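Local structure of putative TIM-barrel metal-dependent hydrolase (Mycobacterium avium subsp. paratuberculosis S397, 4DZI) at residues Leu339-Phe353 / Phe376-Ala389. The protein belongs to the amidohydrolase family, holds two cadmium ions in a bimetal site and probably acts as a metal-dependent hydrolase. Residues are numbered along the deposited sequence; the frame is centred on the assembly and turned at random. Where two conformers were deposited one is given.
Sequences LPELARVIGVDKILF and FSESDIRKIMRDNA
N388 meets 348-351 through its carboxamide. ND2 sends a nearly straight bond to I351 O (2.8 Å, 168°), in the plane of the amide, and a weak, bent one to V348 O. Two carbonyls thus share one amide nitrogen, which fixes the rotation of the group. Within the pi-type turn of helix 378-393, N388 N bonds to K383 O, and I384 O takes F353 N from the extended segment 351-353 at 3.0 Å. This is the tight, buried end. M385, bent at both chi2 and chi3, curls its CE over the centre of the F353 ring, 3.6 Å from the centroid, as a CH-pi contact; its SD, oblique to the ring, adds a Met-aromatic one. L352 CD2 presses on A389 N at 3.4 Å. The outer end is looser: F376 offers its edge to A343 CB and L339 O, I384 CD1 covers one ring face, and V348 CG2 fits between F376 and D380, 3.9 Å from F376 CE1. Here P340 is exposed. Backbone bonds from L352 to I331 and F353 to V12 set 351-353 between strands 329-331 and 9-15, with helix 378-393 packed outside. The F353 side chain is about 11 Å from a bound cadmium ion, and metal ligand D356 follows shortly, so 351-353 occupies the position of the last barrel strand, consistent with the (beta/alpha)8 amidohydrolase fold.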
loop_
_atom_site.group_PDB
_atom_site.type_symbol
_atom_site.label_atom_id
_atom_site.label_comp_id
_atom_site.label_asym_id
_atom_site.label_seq_id
_atom_site.Cartn_x
_atom_site.Cartn_y
_atom_site.Cartn_z
ATOM N N LEU C 339 9.598 -19.530 -3.116
ATOM C CA LEU C 339 10.646 -19.328 -4.130
ATOM C C LEU C 339 10.379 -20.008 -5.484
ATOM O O LEU C 339 10.618 -19.416 -6.540
ATOM C CB LEU C 339 12.034 -19.665 -3.558
ATOM C CG LEU C 339 12.372 -18.813 -2.323
ATOM C CD1 LEU C 339 13.737 -19.204 -1.773
ATOM C CD2 LEU C 339 12.324 -17.316 -2.614
ATOM N N PRO C 340 9.846 -21.242 -5.464
ATOM C CA PRO C 340 9.353 -21.846 -6.702
ATOM C C PRO C 340 8.350 -20.937 -7.409
ATOM O O PRO C 340 8.424 -20.736 -8.618
ATOM C CB PRO C 340 8.677 -23.137 -6.213
ATOM C CG PRO C 340 9.440 -23.493 -4.980
ATOM C CD PRO C 340 9.757 -22.170 -4.322
ATOM N N GLU C 341 7.406 -20.375 -6.671
ATOM C CA GLU C 341 6.433 -19.490 -7.303
ATOM C C GLU C 341 7.108 -18.242 -7.834
ATOM O O GLU C 341 6.820 -17.795 -8.931
ATOM C CB GLU C 341 5.310 -19.111 -6.320
ATOM C CG GLU C 341 4.367 -18.039 -6.841
ATOM C CD GLU C 341 3.454 -18.533 -7.958
ATOM O OE1 GLU C 341 3.240 -19.761 -8.054
ATOM O OE2 GLU C 341 2.944 -17.693 -8.739
ATOM N N LEU C 342 8.017 -17.660 -7.045
ATOM C CA LEU C 342 8.709 -16.466 -7.510
ATOM C C LEU C 342 9.416 -16.767 -8.833
ATOM O O LEU C 342 9.418 -15.944 -9.734
ATOM C CB LEU C 342 9.747 -15.986 -6.449
ATOM C CG LEU C 342 10.473 -14.666 -6.762
ATOM C CD1 LEU C 342 9.505 -13.500 -6.970
ATOM C CD2 LEU C 342 11.471 -14.337 -5.652
ATOM N N ALA C 343 10.043 -17.945 -8.937
ATOM C CA ALA C 343 10.808 -18.285 -10.159
ATOM C C ALA C 343 9.851 -18.371 -11.343
ATOM O O ALA C 343 10.141 -17.970 -12.485
ATOM C CB ALA C 343 11.544 -19.612 -9.972
ATOM N N ARG C 344 8.659 -18.865 -11.049
ATOM C CA ARG C 344 7.630 -18.922 -12.092
ATOM C C ARG C 344 7.277 -17.542 -12.610
ATOM O O ARG C 344 7.100 -17.340 -13.821
ATOM C CB ARG C 344 6.388 -19.624 -11.560
ATOM C CG ARG C 344 6.553 -21.141 -11.519
ATOM C CD ARG C 344 5.225 -21.886 -11.447
ATOM N NE ARG C 344 4.571 -21.706 -10.156
ATOM C CZ ARG C 344 4.815 -22.452 -9.083
ATOM N NH1 ARG C 344 5.703 -23.435 -9.139
ATOM N NH2 ARG C 344 4.172 -22.211 -7.952
ATOM N N VAL C 345 7.225 -16.583 -11.686
ATOM C CA VAL C 345 6.830 -15.215 -12.008
ATOM C C VAL C 345 7.915 -14.329 -12.614
ATOM O O VAL C 345 7.662 -13.631 -13.601
ATOM C CB VAL C 345 6.275 -14.552 -10.741
ATOM C CG1 VAL C 345 6.087 -13.062 -10.935
ATOM C CG2 VAL C 345 4.973 -15.227 -10.365
ATOM N N ILE C 346 9.115 -14.308 -12.011
ATOM C CA ILE C 346 10.143 -13.425 -12.527
ATOM C C ILE C 346 11.279 -14.130 -13.245
ATOM O O ILE C 346 12.079 -13.470 -13.910
ATOM C CB ILE C 346 10.738 -12.516 -11.425
ATOM C CG1 ILE C 346 11.495 -13.346 -10.391
ATOM C CG2 ILE C 346 9.639 -11.698 -10.757
ATOM C CD1 ILE C 346 12.291 -12.519 -9.382
ATOM N N GLY C 347 11.340 -15.457 -13.109
ATOM C CA GLY C 347 12.425 -16.253 -13.720
ATOM C C GLY C 347 13.472 -16.578 -12.667
ATOM O O GLY C 347 13.846 -15.706 -11.852
ATOM N N VAL C 348 13.951 -17.819 -12.657
ATOM C CA VAL C 348 14.924 -18.196 -11.668
ATOM C C VAL C 348 16.191 -17.326 -11.770
ATOM O O VAL C 348 16.905 -17.140 -10.762
ATOM C CB VAL C 348 15.275 -19.676 -11.813
ATOM C CG1 VAL C 348 15.964 -19.916 -13.147
ATOM C CG2 VAL C 348 16.120 -20.139 -10.647
ATOM N N ASP C 349 16.461 -16.782 -12.961
ATOM C CA ASP C 349 17.686 -16.000 -13.133
ATOM C C ASP C 349 17.659 -14.655 -12.415
ATOM O O ASP C 349 18.688 -13.979 -12.298
ATOM C CB ASP C 349 18.004 -15.783 -14.615
ATOM C CG ASP C 349 16.898 -15.028 -15.340
ATOM O OD1 ASP C 349 15.774 -15.578 -15.462
ATOM O OD2 ASP C 349 17.158 -13.889 -15.775
ATOM N N LYS C 350 16.486 -14.241 -11.915
ATOM C CA LYS C 350 16.394 -12.955 -11.247
ATOM C C LYS C 350 16.353 -13.068 -9.723
ATOM O O LYS C 350 16.257 -12.038 -9.026
ATOM C CB LYS C 350 15.147 -12.200 -11.755
ATOM C CG LYS C 350 15.328 -11.722 -13.205
ATOM C CD LYS C 350 16.596 -10.884 -13.351
ATOM C CE LYS C 350 16.539 -9.946 -14.543
ATOM N NZ LYS C 350 16.956 -10.655 -15.770
ATOM N N ILE C 351 16.440 -14.295 -9.208
ATOM C CA ILE C 351 16.362 -14.516 -7.755
ATOM C C ILE C 351 17.774 -14.506 -7.167
ATOM O O ILE C 351 18.648 -15.243 -7.631
ATOM C CB ILE C 351 15.655 -15.842 -7.450
ATOM C CG1 ILE C 351 14.206 -15.779 -7.940
ATOM C CG2 ILE C 351 15.696 -16.154 -5.963
ATOM C CD1 ILE C 351 13.459 -17.091 -7.721
ATOM N N LEU C 352 17.982 -13.639 -6.179
ATOM C CA LEU C 352 19.285 -13.526 -5.540
ATOM C C LEU C 352 19.322 -13.996 -4.108
ATOM O O LEU C 352 18.486 -13.620 -3.274
ATOM C CB LEU C 352 19.753 -12.068 -5.568
ATOM C CG LEU C 352 19.970 -11.418 -6.934
ATOM C CD1 LEU C 352 20.234 -9.930 -6.855
ATOM C CD2 LEU C 352 21.169 -12.120 -7.580
ATOM N N PHE C 353 20.346 -14.764 -3.770
ATOM C CA PHE C 353 20.651 -15.007 -2.367
ATOM C C PHE C 353 21.256 -13.799 -1.650
ATOM O O PHE C 353 22.238 -13.207 -2.112
ATOM C CB PHE C 353 21.591 -16.216 -2.275
ATOM C CG PHE C 353 22.510 -16.191 -1.094
ATOM C CD1 PHE C 353 22.029 -16.332 0.201
ATOM C CD2 PHE C 353 23.875 -16.029 -1.297
ATOM C CE1 PHE C 353 22.912 -16.323 1.280
ATOM C CE2 PHE C 353 24.758 -16.004 -0.229
ATOM C CZ PHE C 353 24.284 -16.184 1.055
ATOM N N PHE C 376 14.672 -26.829 -6.096
ATOM C CA PHE C 376 15.412 -26.395 -7.280
ATOM C C PHE C 376 16.499 -27.409 -7.648
ATOM O O PHE C 376 17.069 -28.025 -6.772
ATOM C CB PHE C 376 16.082 -25.058 -6.975
ATOM C CG PHE C 376 15.125 -23.899 -6.946
ATOM C CD1 PHE C 376 14.789 -23.241 -8.115
ATOM C CD2 PHE C 376 14.583 -23.465 -5.737
ATOM C CE1 PHE C 376 13.893 -22.167 -8.099
ATOM C CE2 PHE C 376 13.687 -22.392 -5.713
ATOM C CZ PHE C 376 13.354 -21.752 -6.893
ATOM N N SER C 377 16.813 -27.482 -8.939
ATOM C CA SER C 377 17.949 -28.290 -9.406
ATOM C C SER C 377 19.273 -27.753 -8.886
ATOM O O SER C 377 19.406 -26.573 -8.519
ATOM C CB SER C 377 17.994 -28.310 -10.925
ATOM O OG SER C 377 18.267 -27.021 -11.431
ATOM N N GLU C 378 20.272 -28.622 -8.882
ATOM C CA GLU C 378 21.602 -28.236 -8.401
ATOM C C GLU C 378 22.094 -27.023 -9.207
ATOM O O GLU C 378 22.718 -26.117 -8.651
ATOM C CB GLU C 378 22.574 -29.415 -8.571
ATOM C CG GLU C 378 23.886 -29.230 -7.842
ATOM C CD GLU C 378 24.854 -30.382 -8.069
ATOM O OE1 GLU C 378 24.451 -31.385 -8.698
ATOM O OE2 GLU C 378 26.012 -30.269 -7.617
ATOM N N SER C 379 21.854 -26.998 -10.506
ATOM C CA SER C 379 22.333 -25.879 -11.302
ATOM C C SER C 379 21.542 -24.595 -11.083
ATOM O O SER C 379 22.110 -23.507 -11.184
ATOM C CB SER C 379 22.444 -26.208 -12.792
ATOM O OG SER C 379 21.203 -26.607 -13.305
ATOM N N ASP C 380 20.242 -24.700 -10.794
ATOM C CA ASP C 380 19.501 -23.502 -10.402
ATOM C C ASP C 380 19.946 -22.948 -9.041
ATOM O O ASP C 380 19.924 -21.730 -8.834
ATOM C CB ASP C 380 17.953 -23.760 -10.392
ATOM C CG ASP C 380 17.335 -23.712 -11.784
ATOM O OD1 ASP C 380 18.003 -23.273 -12.748
ATOM O OD2 ASP C 380 16.155 -24.098 -11.912
ATOM N N ILE C 381 20.306 -23.831 -8.115
ATOM C CA ILE C 381 20.848 -23.384 -6.821
ATOM C C ILE C 381 22.133 -22.608 -7.050
ATOM O O ILE C 381 22.356 -21.575 -6.430
ATOM C CB ILE C 381 21.045 -24.537 -5.834
ATOM C CG1 ILE C 381 19.670 -25.085 -5.447
ATOM C CG2 ILE C 381 21.801 -24.082 -4.584
ATOM C CD1 ILE C 381 19.692 -26.395 -4.697
ATOM N N ARG C 382 22.973 -23.086 -7.969
ATOM C CA ARG C 382 24.208 -22.347 -8.319
ATOM C C ARG C 382 23.906 -20.962 -8.881
ATOM O O ARG C 382 24.641 -20.006 -8.607
ATOM C CB ARG C 382 25.076 -23.196 -9.269
ATOM C CG ARG C 382 26.179 -22.468 -10.055
ATOM C CD ARG C 382 27.380 -22.127 -9.188
ATOM N NE ARG C 382 28.484 -21.561 -9.960
ATOM C CZ ARG C 382 29.617 -22.208 -10.247
ATOM N NH1 ARG C 382 29.803 -23.467 -9.846
ATOM N NH2 ARG C 382 30.574 -21.582 -10.930
ATOM N N LYS C 383 22.781 -20.794 -9.592
ATOM C CA LYS C 383 22.428 -19.474 -10.087
ATOM C C LYS C 383 22.031 -18.592 -8.922
ATOM O O LYS C 383 22.488 -17.456 -8.803
ATOM C CB LYS C 383 21.243 -19.511 -11.069
ATOM C CG LYS C 383 21.569 -20.197 -12.388
ATOM C CD LYS C 383 20.340 -20.171 -13.280
ATOM C CE LYS C 383 20.760 -20.604 -14.687
ATOM N NZ LYS C 383 19.696 -20.418 -15.713
ATOM N N ILE C 384 21.140 -19.109 -8.078
ATOM C CA ILE C 384 20.604 -18.311 -6.964
ATOM C C ILE C 384 21.693 -17.937 -5.954
ATOM O O ILE C 384 21.755 -16.792 -5.456
ATOM C CB ILE C 384 19.464 -19.076 -6.284
ATOM C CG1 ILE C 384 18.271 -19.132 -7.261
ATOM C CG2 ILE C 384 19.029 -18.380 -5.003
ATOM C CD1 ILE C 384 17.170 -20.055 -6.788
ATOM N N MET C 385 22.578 -18.886 -5.669
ATOM C CA MET C 385 23.633 -18.640 -4.678
ATOM C C MET C 385 24.873 -17.902 -5.154
ATOM O O MET C 385 25.663 -17.418 -4.343
ATOM C CB MET C 385 24.072 -19.981 -4.061
ATOM C CG MET C 385 22.970 -20.740 -3.334
ATOM S SD MET C 385 22.203 -19.827 -1.956
ATOM C CE MET C 385 23.543 -19.650 -0.793
ATOM N N ARG C 386 25.051 -17.814 -6.461
ATOM C CA ARG C 386 26.273 -17.239 -6.986
ATOM C C ARG C 386 26.145 -16.545 -8.340
ATOM O O ARG C 386 26.471 -15.378 -8.486
ATOM C CB ARG C 386 27.302 -18.364 -7.079
ATOM C CG ARG C 386 28.618 -17.901 -7.633
ATOM C CD ARG C 386 29.598 -19.048 -7.686
ATOM N NE ARG C 386 30.777 -18.488 -8.325
ATOM C CZ ARG C 386 31.757 -17.821 -7.708
ATOM N NH1 ARG C 386 31.788 -17.671 -6.382
ATOM N NH2 ARG C 386 32.733 -17.289 -8.437
ATOM N N ASP C 387 25.677 -17.265 -9.364
ATOM C CA ASP C 387 25.849 -16.689 -10.688
ATOM C C ASP C 387 24.864 -15.594 -11.075
ATOM O O ASP C 387 25.183 -14.723 -11.901
ATOM C CB ASP C 387 25.884 -17.792 -11.716
ATOM C CG ASP C 387 27.163 -18.608 -11.603
ATOM O OD1 ASP C 387 28.232 -18.003 -11.403
ATOM O OD2 ASP C 387 27.103 -19.829 -11.702
ATOM N N ASN C 388 23.659 -15.604 -10.501
ATOM C CA ASN C 388 22.762 -14.510 -10.834
ATOM C C ASN C 388 23.326 -13.172 -10.367
ATOM O O ASN C 388 23.127 -12.159 -11.011
ATOM C CB ASN C 388 21.407 -14.703 -10.171
ATOM C CG ASN C 388 20.631 -15.863 -10.782
ATOM O OD1 ASN C 388 20.935 -16.325 -11.881
ATOM N ND2 ASN C 388 19.628 -16.331 -10.072
ATOM N N ALA C 389 23.979 -13.161 -9.212
ATOM C CA ALA C 389 24.592 -11.926 -8.688
ATOM C C ALA C 389 25.702 -11.457 -9.637
ATOM O O ALA C 389 25.860 -10.277 -9.860
ATOM C CB ALA C 389 25.154 -12.154 -7.295
#